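Local coordinates for THUMP domain-containing protein (Pyrococcus horikoshii, PDB 1VBK) that probably binds ATP and RNA, like the tRNA-modifying and thiamine-synthesis proteins of the ThiI family, although its exact function is not established, at residues T276-F279 with P285-Y288; E32-V35 with P40-E43; L93-K98 with E133-N138. One frame throughout, in Å; residues are numbered along the deposited sequence.

Contact 1. Residues T276-F279 with P285-Y288; sequences TEDF and PVYY
Asp278 OD1 is gripped by two partners, the Tyr288 phenol and Lys261. It accepts a hydrogen bond from the phenol, with Tyr288 OH 2.6 Å from Asp278 OD1, and it forms a salt bridge with the lysine. The tyrosine proton meets the anti lone pair of OD1, on the side turned away from OD2. The oxygen lies at the edge of the Tyr288 ring, in its plane, so the phenol O-H can point at it without leaving that plane. Carboxylate and ring are nearly coplanar, 12° apart. The Tyr288 side chain stands beside its own backbone N (chi1 -48°), and from there the ring reaches across to the helix. Val286 adds apolar contact. Val286 CG1 comes within 3.9 Å of Asp278 OD1, and Val286 CG2 packs 4.2 Å from Asp278 CB. Asp278 is buried, and the lysine charge would probably help to keep its carboxylate ionised there. A phenylalanine in place of Tyr288 would probably keep the ring but leave Asp278 OD1 without its phenol donor and less firmly fixed in rotation. Tyr288 also packs on Lys261 and Leu263. The contact joins the helix and second strand of the beta-alpha-beta unit formed by strand 258-260, helix 273-281 and strand 286-287, the last being the outermost strand, within this chain, of the parallel sheet of the HUP-type domain.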
loop_
_atom_site.group_PDB
_atom_site.type_symbol
_atom_site.label_atom_id
_atom_site.label_comp_id
_atom_site.label_asym_id
_atom_site.label_seq_id
_atom_site.Cartn_x
_atom_site.Cartn_y
_atom_site.Cartn_z
ATOM N N THR A 276 16.875 -0.458 14.489
ATOM C CA THR A 276 16.309 0.796 14.981
ATOM C C THR A 276 16.548 1.917 13.966
ATOM O O THR A 276 15.690 2.778 13.760
ATOM C CB THR A 276 16.928 1.179 16.339
ATOM O OG1 THR A 276 18.358 1.203 16.225
ATOM C CG2 THR A 276 16.533 0.157 17.404
ATOM N N GLU A 277 17.717 1.899 13.333
ATOM C CA GLU A 277 18.060 2.892 12.320
ATOM C C GLU A 277 17.127 2.709 11.120
ATOM O O GLU A 277 16.607 3.684 10.574
ATOM C CB GLU A 277 19.523 2.725 11.894
ATOM C CG GLU A 277 20.525 3.351 12.858
ATOM C CD GLU A 277 21.926 2.788 12.704
ATOM O OE1 GLU A 277 22.279 2.354 11.588
ATOM O OE2 GLU A 277 22.684 2.789 13.700
ATOM N N ASP A 278 16.921 1.452 10.722
ATOM C CA ASP A 278 16.036 1.112 9.606
ATOM C C ASP A 278 14.644 1.647 9.884
ATOM O O ASP A 278 13.978 2.194 9.006
ATOM C CB ASP A 278 15.938 -0.407 9.432
ATOM C CG ASP A 278 17.008 -0.966 8.527
ATOM O OD1 ASP A 278 17.044 -2.202 8.357
ATOM O OD2 ASP A 278 17.806 -0.178 7.978
ATOM N N PHE A 279 14.202 1.467 11.122
ATOM C CA PHE A 279 12.888 1.927 11.521
ATOM C C PHE A 279 12.739 3.431 11.304
ATOM O O PHE A 279 11.644 3.923 11.017
ATOM C CB PHE A 279 12.641 1.597 12.993
ATOM C CG PHE A 279 11.306 2.050 13.486
ATOM C CD1 PHE A 279 10.160 1.319 13.191
ATOM C CD2 PHE A 279 11.182 3.234 14.205
ATOM C CE1 PHE A 279 8.904 1.764 13.604
ATOM C CE2 PHE A 279 9.931 3.688 14.623
ATOM C CZ PHE A 279 8.791 2.950 14.320
ATOM N N PRO A 285 7.184 -0.102 7.271
ATOM C CA PRO A 285 7.838 -1.189 8.007
ATOM C C PRO A 285 8.906 -1.907 7.192
ATOM O O PRO A 285 8.768 -2.073 5.981
ATOM C CB PRO A 285 6.679 -2.125 8.349
ATOM C CG PRO A 285 5.509 -1.200 8.437
ATOM C CD PRO A 285 5.721 -0.284 7.258
ATOM N N VAL A 286 9.963 -2.343 7.870
ATOM C CA VAL A 286 11.045 -3.070 7.225
ATOM C C VAL A 286 10.968 -4.506 7.727
ATOM O O VAL A 286 10.795 -4.740 8.923
ATOM C CB VAL A 286 12.417 -2.466 7.589
ATOM C CG1 VAL A 286 13.530 -3.234 6.896
ATOM C CG2 VAL A 286 12.457 -1.002 7.184
ATOM N N TYR A 287 11.075 -5.464 6.815
ATOM C CA TYR A 287 10.998 -6.867 7.191
ATOM C C TYR A 287 12.311 -7.590 6.954
ATOM O O TYR A 287 13.030 -7.296 5.996
ATOM C CB TYR A 287 9.870 -7.556 6.420
ATOM C CG TYR A 287 8.519 -6.925 6.674
ATOM C CD1 TYR A 287 8.065 -5.860 5.895
ATOM C CD2 TYR A 287 7.709 -7.368 7.719
ATOM C CE1 TYR A 287 6.836 -5.251 6.149
ATOM C CE2 TYR A 287 6.476 -6.766 7.985
ATOM C CZ TYR A 287 6.046 -5.709 7.193
ATOM O OH TYR A 287 4.826 -5.118 7.438
ATOM N N TYR A 288 12.610 -8.535 7.841
ATOM C CA TYR A 288 13.837 -9.317 7.781
ATOM C C TYR A 288 13.481 -10.803 7.812
ATOM O O TYR A 288 13.528 -11.443 8.864
ATOM C CB TYR A 288 14.712 -8.980 8.985
ATOM C CG TYR A 288 14.876 -7.498 9.231
ATOM C CD1 TYR A 288 15.749 -6.733 8.458
ATOM C CD2 TYR A 288 14.162 -6.860 10.244
ATOM C CE1 TYR A 288 15.913 -5.366 8.691
ATOM C CE2 TYR A 288 14.315 -5.494 10.485
ATOM C CZ TYR A 288 15.193 -4.758 9.704
ATOM O OH TYR A 288 15.345 -3.412 9.933
#

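Contact 2. Residues E32-V35 with P40-E43; sequences EALV and PYKE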
loop_
_atom_site.group_PDB
_atom_site.type_symbol
_atom_site.label_atom_id
_atom_site.label_comp_id
_atom_site.label_asym_id
_atom_site.label_seq_id
_atom_site.Cartn_x
_atom_site.Cartn_y
_atom_site.Cartn_z
ATOM N N GLU A 32 0.368 -15.027 -17.009
ATOM C CA GLU A 32 1.642 -14.344 -17.206
ATOM C C GLU A 32 2.786 -15.337 -17.367
ATOM O O GLU A 32 3.653 -15.159 -18.221
ATOM C CB GLU A 32 1.935 -13.415 -16.027
ATOM C CG GLU A 32 1.163 -12.111 -16.056
ATOM C CD GLU A 32 1.640 -11.188 -17.161
ATOM O OE1 GLU A 32 2.844 -10.845 -17.166
ATOM O OE2 GLU A 32 0.818 -10.808 -18.024
ATOM N N ALA A 33 2.779 -16.387 -16.549
ATOM C CA ALA A 33 3.820 -17.409 -16.606
ATOM C C ALA A 33 3.833 -18.163 -17.932
ATOM O O ALA A 33 4.885 -18.324 -18.553
ATOM C CB ALA A 33 3.649 -18.388 -15.461
ATOM N N LEU A 34 2.667 -18.636 -18.362
ATOM C CA LEU A 34 2.569 -19.381 -19.611
ATOM C C LEU A 34 2.909 -18.512 -20.827
ATOM O O LEU A 34 3.602 -18.959 -21.745
ATOM C CB LEU A 34 1.163 -19.979 -19.757
ATOM C CG LEU A 34 0.799 -21.030 -18.692
ATOM C CD1 LEU A 34 -0.637 -21.493 -18.889
ATOM C CD2 LEU A 34 1.744 -22.212 -18.789
ATOM N N VAL A 35 2.427 -17.275 -20.831
ATOM C CA VAL A 35 2.704 -16.371 -21.942
ATOM C C VAL A 35 4.198 -16.051 -21.998
ATOM O O VAL A 35 4.803 -16.076 -23.067
ATOM C CB VAL A 35 1.883 -15.061 -21.814
ATOM C CG1 VAL A 35 2.288 -14.074 -22.904
ATOM C CG2 VAL A 35 0.397 -15.376 -21.937
ATOM N N PRO A 40 1.586 -22.607 -25.127
ATOM C CA PRO A 40 0.240 -22.438 -25.680
ATOM C C PRO A 40 -0.830 -22.983 -24.734
ATOM O O PRO A 40 -0.589 -23.945 -24.013
ATOM C CB PRO A 40 0.293 -23.238 -26.986
ATOM C CG PRO A 40 1.762 -23.327 -27.303
ATOM C CD PRO A 40 2.370 -23.542 -25.947
ATOM N N TYR A 41 -2.001 -22.355 -24.741
ATOM C CA TYR A 41 -3.126 -22.780 -23.919
ATOM C C TYR A 41 -4.390 -22.174 -24.516
ATOM O O TYR A 41 -4.349 -21.086 -25.094
ATOM C CB TYR A 41 -2.942 -22.331 -22.464
ATOM C CG TYR A 41 -3.098 -20.851 -22.232
ATOM C CD1 TYR A 41 -4.350 -20.292 -21.980
ATOM C CD2 TYR A 41 -1.992 -20.005 -22.261
ATOM C CE1 TYR A 41 -4.496 -18.930 -21.758
ATOM C CE2 TYR A 41 -2.129 -18.640 -22.042
ATOM C CZ TYR A 41 -3.380 -18.112 -21.791
ATOM O OH TYR A 41 -3.517 -16.764 -21.572
ATOM N N LYS A 42 -5.504 -22.885 -24.383
ATOM C CA LYS A 42 -6.780 -22.443 -24.927
ATOM C C LYS A 42 -7.586 -21.602 -23.949
ATOM O O LYS A 42 -8.135 -20.563 -24.323
ATOM C CB LYS A 42 -7.621 -23.655 -25.337
ATOM C CG LYS A 42 -6.980 -24.567 -26.370
ATOM C CD LYS A 42 -7.759 -25.875 -26.464
ATOM C CE LYS A 42 -7.218 -26.785 -27.558
ATOM N NZ LYS A 42 -7.438 -26.213 -28.917
ATOM N N GLU A 43 -7.672 -22.062 -22.703
ATOM C CA GLU A 43 -8.427 -21.357 -21.673
ATOM C C GLU A 43 -7.858 -21.578 -20.282
ATOM O O GLU A 43 -7.157 -22.556 -20.029
ATOM C CB GLU A 43 -9.872 -21.855 -21.600
ATOM C CG GLU A 43 -10.709 -21.775 -22.830
ATOM C CD GLU A 43 -12.115 -22.264 -22.541
ATOM O OE1 GLU A 43 -12.823 -21.592 -21.758
ATOM O OE2 GLU A 43 -12.502 -23.326 -23.077
#
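The end of helix 19-36 and the loop after it come together with Leu34 CA and Pro40 CA 7.2 Å apart, and the chain at Tyr41 is extended. Tyr41 carries the loop's side of the contact. Its ring points toward the helix and meets two consecutive residues. Leu34 comes at it obliquely. Leu34 CD1 lies 3.9 Å from Tyr41 CD2, and Leu34 CB is 4.0 Å from the same ring carbon. Val35 approaches the ring edge, near its plane. Val35 CG2 is 4.1 Å from Tyr41 CE2 and 4.2 Å from Tyr41 OH. One side of the ring, from CD2 to the hydroxyl, therefore runs past both residues. Tyr41 CG sits between the backbone N and the carbonyl carbon, and this chi1 of 71° directs the ring toward the helix. Leu34 is buried and packs also on Val39 in the loop, Ala61 of helix 58-65 and Val53 of strand 50-54, a valine that touches Tyr41 too. Past the tyrosine, Lys42 and Glu43 both face Lys54 in a classic beta bulge at the start of strand 43-47, and the Glu43 carboxylate forms a salt bridge with that lysine. These elements belong to the ferredoxin-like domain of the ThiI family, where the first helix is followed by a hairpin of two strands. Between the two segments there is no hydrogen bond or salt bridge. The contact is apolar, made by two aliphatic side chains against one ring, so it rests on van der Waals fit, with burial mainly at Leu34, and not on directed bonds.

Contact 3. Residues L93-K98 with E133-N138; sequences LMFRKK and EYILNN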
loop_
_atom_site.group_PDB
_atom_site.type_symbol
_atom_site.label_atom_id
_atom_site.label_comp_id
_atom_site.label_asym_id
_atom_site.label_seq_id
_atom_site.Cartn_x
_atom_site.Cartn_y
_atom_site.Cartn_z
ATOM N N LEU A 93 -5.927 -46.579 -19.929
ATOM C CA LEU A 93 -4.995 -46.040 -20.916
ATOM C C LEU A 93 -3.839 -45.314 -20.228
ATOM O O LEU A 93 -2.663 -45.509 -20.563
ATOM C CB LEU A 93 -5.729 -45.067 -21.841
ATOM C CG LEU A 93 -4.900 -44.407 -22.944
ATOM C CD1 LEU A 93 -4.539 -45.446 -23.998
ATOM C CD2 LEU A 93 -5.700 -43.271 -23.580
ATOM N N MET A 94 -4.174 -44.471 -19.260
ATOM C CA MET A 94 -3.154 -43.728 -18.540
ATOM C C MET A 94 -2.342 -44.619 -17.609
ATOM O O MET A 94 -1.159 -44.379 -17.388
ATOM C CB MET A 94 -3.802 -42.582 -17.772
ATOM C CG MET A 94 -4.458 -41.596 -18.722
ATOM S SD MET A 94 -4.854 -40.046 -17.974
ATOM C CE MET A 94 -3.167 -39.339 -17.819
ATOM N N PHE A 95 -2.982 -45.647 -17.069
ATOM C CA PHE A 95 -2.294 -46.575 -16.182
ATOM C C PHE A 95 -1.218 -47.297 -16.977
ATOM O O PHE A 95 -0.085 -47.444 -16.517
ATOM C CB PHE A 95 -3.284 -47.592 -15.602
ATOM C CG PHE A 95 -2.636 -48.669 -14.769
ATOM C CD1 PHE A 95 -2.049 -49.782 -15.373
ATOM C CD2 PHE A 95 -2.600 -48.563 -13.384
ATOM C CE1 PHE A 95 -1.435 -50.777 -14.603
ATOM C CE2 PHE A 95 -1.992 -49.548 -12.606
ATOM C CZ PHE A 95 -1.407 -50.660 -13.219
ATOM N N ARG A 96 -1.578 -47.744 -18.177
ATOM C CA ARG A 96 -0.635 -48.460 -19.025
ATOM C C ARG A 96 0.542 -47.586 -19.429
ATOM O O ARG A 96 1.685 -48.044 -19.444
ATOM C CB ARG A 96 -1.363 -49.030 -20.246
ATOM C CG ARG A 96 -2.174 -50.264 -19.878
ATOM C CD ARG A 96 -3.147 -50.713 -20.949
ATOM N NE ARG A 96 -3.658 -52.049 -20.640
ATOM C CZ ARG A 96 -4.641 -52.655 -21.298
ATOM N NH1 ARG A 96 -5.240 -52.049 -22.311
ATOM N NH2 ARG A 96 -5.014 -53.880 -20.946
ATOM N N LYS A 97 0.273 -46.319 -19.722
ATOM C CA LYS A 97 1.345 -45.412 -20.101
ATOM C C LYS A 97 2.325 -45.273 -18.940
ATOM O O LYS A 97 3.537 -45.347 -19.126
ATOM C CB LYS A 97 0.788 -44.037 -20.474
ATOM C CG LYS A 97 1.879 -43.012 -20.743
ATOM C CD LYS A 97 1.329 -41.728 -21.350
ATOM C CE LYS A 97 2.430 -40.685 -21.481
ATOM N NZ LYS A 97 3.618 -41.238 -22.200
ATOM N N LYS A 98 1.791 -45.079 -17.738
ATOM C CA LYS A 98 2.633 -44.932 -16.562
ATOM C C LYS A 98 3.349 -46.240 -16.229
ATOM O O LYS A 98 4.533 -46.236 -15.887
ATOM C CB LYS A 98 1.791 -44.481 -15.371
ATOM C CG LYS A 98 2.568 -44.316 -14.068
ATOM C CD LYS A 98 3.538 -43.146 -14.109
ATOM C CE LYS A 98 4.152 -42.930 -12.733
ATOM N NZ LYS A 98 5.060 -41.755 -12.695
ATOM N N GLU A 133 -11.043 -52.343 -10.048
ATOM C CA GLU A 133 -11.428 -53.677 -10.504
ATOM C C GLU A 133 -11.202 -53.802 -12.008
ATOM O O GLU A 133 -10.818 -54.861 -12.504
ATOM C CB GLU A 133 -12.902 -53.949 -10.187
ATOM C CG GLU A 133 -13.453 -55.186 -10.890
ATOM C CD GLU A 133 -14.925 -55.421 -10.614
ATOM O OE1 GLU A 133 -15.732 -54.489 -10.826
ATOM O OE2 GLU A 133 -15.272 -56.545 -10.193
ATOM N N TYR A 134 -11.450 -52.713 -12.727
ATOM C CA TYR A 134 -11.271 -52.689 -14.174
ATOM C C TYR A 134 -9.791 -52.866 -14.508
ATOM O O TYR A 134 -9.432 -53.655 -15.382
ATOM C CB TYR A 134 -11.775 -51.359 -14.743
ATOM C CG TYR A 134 -11.825 -51.316 -16.251
ATOM C CD1 TYR A 134 -12.738 -52.101 -16.960
ATOM C CD2 TYR A 134 -10.967 -50.486 -16.974
ATOM C CE1 TYR A 134 -12.796 -52.057 -18.360
ATOM C CE2 TYR A 134 -11.017 -50.438 -18.368
ATOM C CZ TYR A 134 -11.934 -51.221 -19.053
ATOM O OH TYR A 134 -11.998 -51.156 -20.430
ATOM N N ILE A 135 -8.934 -52.126 -13.810
ATOM C CA ILE A 135 -7.498 -52.219 -14.042
ATOM C C ILE A 135 -6.973 -53.614 -13.650
ATOM O O ILE A 135 -6.187 -54.221 -14.384
ATOM C CB ILE A 135 -6.751 -51.095 -13.265
ATOM C CG1 ILE A 135 -7.181 -49.732 -13.821
ATOM C CG2 ILE A 135 -5.232 -51.257 -13.405
ATOM C CD1 ILE A 135 -6.534 -48.547 -13.149
ATOM N N LEU A 136 -7.423 -54.130 -12.510
ATOM C CA LEU A 136 -6.996 -55.452 -12.052
ATOM C C LEU A 136 -7.374 -56.580 -13.015
ATOM O O LEU A 136 -6.695 -57.607 -13.072
ATOM C CB LEU A 136 -7.592 -55.758 -10.672
ATOM C CG LEU A 136 -6.901 -55.127 -9.462
ATOM C CD1 LEU A 136 -7.746 -55.360 -8.217
ATOM C CD2 LEU A 136 -5.516 -55.735 -9.290
ATOM N N ASN A 137 -8.459 -56.386 -13.760
ATOM C CA ASN A 137 -8.938 -57.379 -14.720
ATOM C C ASN A 137 -8.221 -57.290 -16.066
ATOM O O ASN A 137 -8.364 -58.176 -16.905
ATOM C CB ASN A 137 -10.442 -57.198 -14.966
ATOM C CG ASN A 137 -11.304 -57.772 -13.845
ATOM O OD1 ASN A 137 -12.506 -57.510 -13.781
ATOM N ND2 ASN A 137 -10.698 -58.567 -12.972
ATOM N N ASN A 138 -7.452 -56.228 -16.275
ATOM C CA ASN A 138 -6.765 -56.043 -17.548
ATOM C C ASN A 138 -5.248 -55.902 -17.472
ATOM O O ASN A 138 -4.578 -55.809 -18.502
ATOM C CB ASN A 138 -7.356 -54.822 -18.261
ATOM C CG ASN A 138 -8.779 -55.065 -18.745
ATOM O OD1 ASN A 138 -8.995 -55.771 -19.724
ATOM N ND2 ASN A 138 -9.754 -54.489 -18.049
#
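Ile135 CG2 sits over one face of the Phe95 ring. Ile135 CG2 is 3.6 Å from the centroid of the Phe95 ring and only 7° off the ring normal, which makes this a centred CH-pi contact. The shortest approach is from Ile135 CG2 to Phe95 CE2, at 3.7 Å. The other branch of the isoleucine reaches the same ring nearer its root, with Ile135 CD1 3.9 Å from Phe95 CD2. The phenylalanine turns its ring across with CG anti to the backbone N (chi1 175°). A polar bond lies beside this apolar pair. Arg96 NH2 donates to Asn138 O at 3.1 Å, with an N-H...O angle of 150°. The oxygen lies in the guanidinium plane, at its edge, but the donor stands above the carbonyl plane and not on a lone pair. Arg96 gets there with an extended chain from CG to NE. Its stronger partner is Glu139, which forms a salt bridge with NE, so the guanidinium reaches two successive residues, Asn138 and Glu139. The contact joins helices 84-102 and 124-138 of the THUMP domain, a module probably used for RNA binding. Around the apolar pair, Phe95 packs on Ile150 and Ile152 of strand 150-157 and meets Phe109 edge-to-face, while Ile135 shares Ile152. Asn138 is positioned by a bond back to Tyr134. Asn138 ND2 donates to Tyr134 O at 2.8 Å, and the same nitrogen lies over the centre of the Tyr134 ring, 3.8 Å above it. Tyr134 in turn rests on Asn88 and Leu92 of helix 84-102, and Asn138 touches Leu92 as well.

From the N terminus, contact 2 comes first. It closes a short loop between helix 19-36 and the start of strand 43-47 in the ferredoxin-like domain. Contact 3 follows and closes a longer loop, drawing together helices 84-102 and 124-138 of the THUMP domain. Contact 1 comes last, closing a short loop between helix 273-281 and strand 286-287 in the ThiI-type domain. The three lie in series, with none nested and none crossing. Contacts 2 and 3 have centres about 31 Å apart. Contacts 1 and 3 lie on opposite sides of the chain's centre, about 58 Å apart between centres. Each contact lies within its own domain.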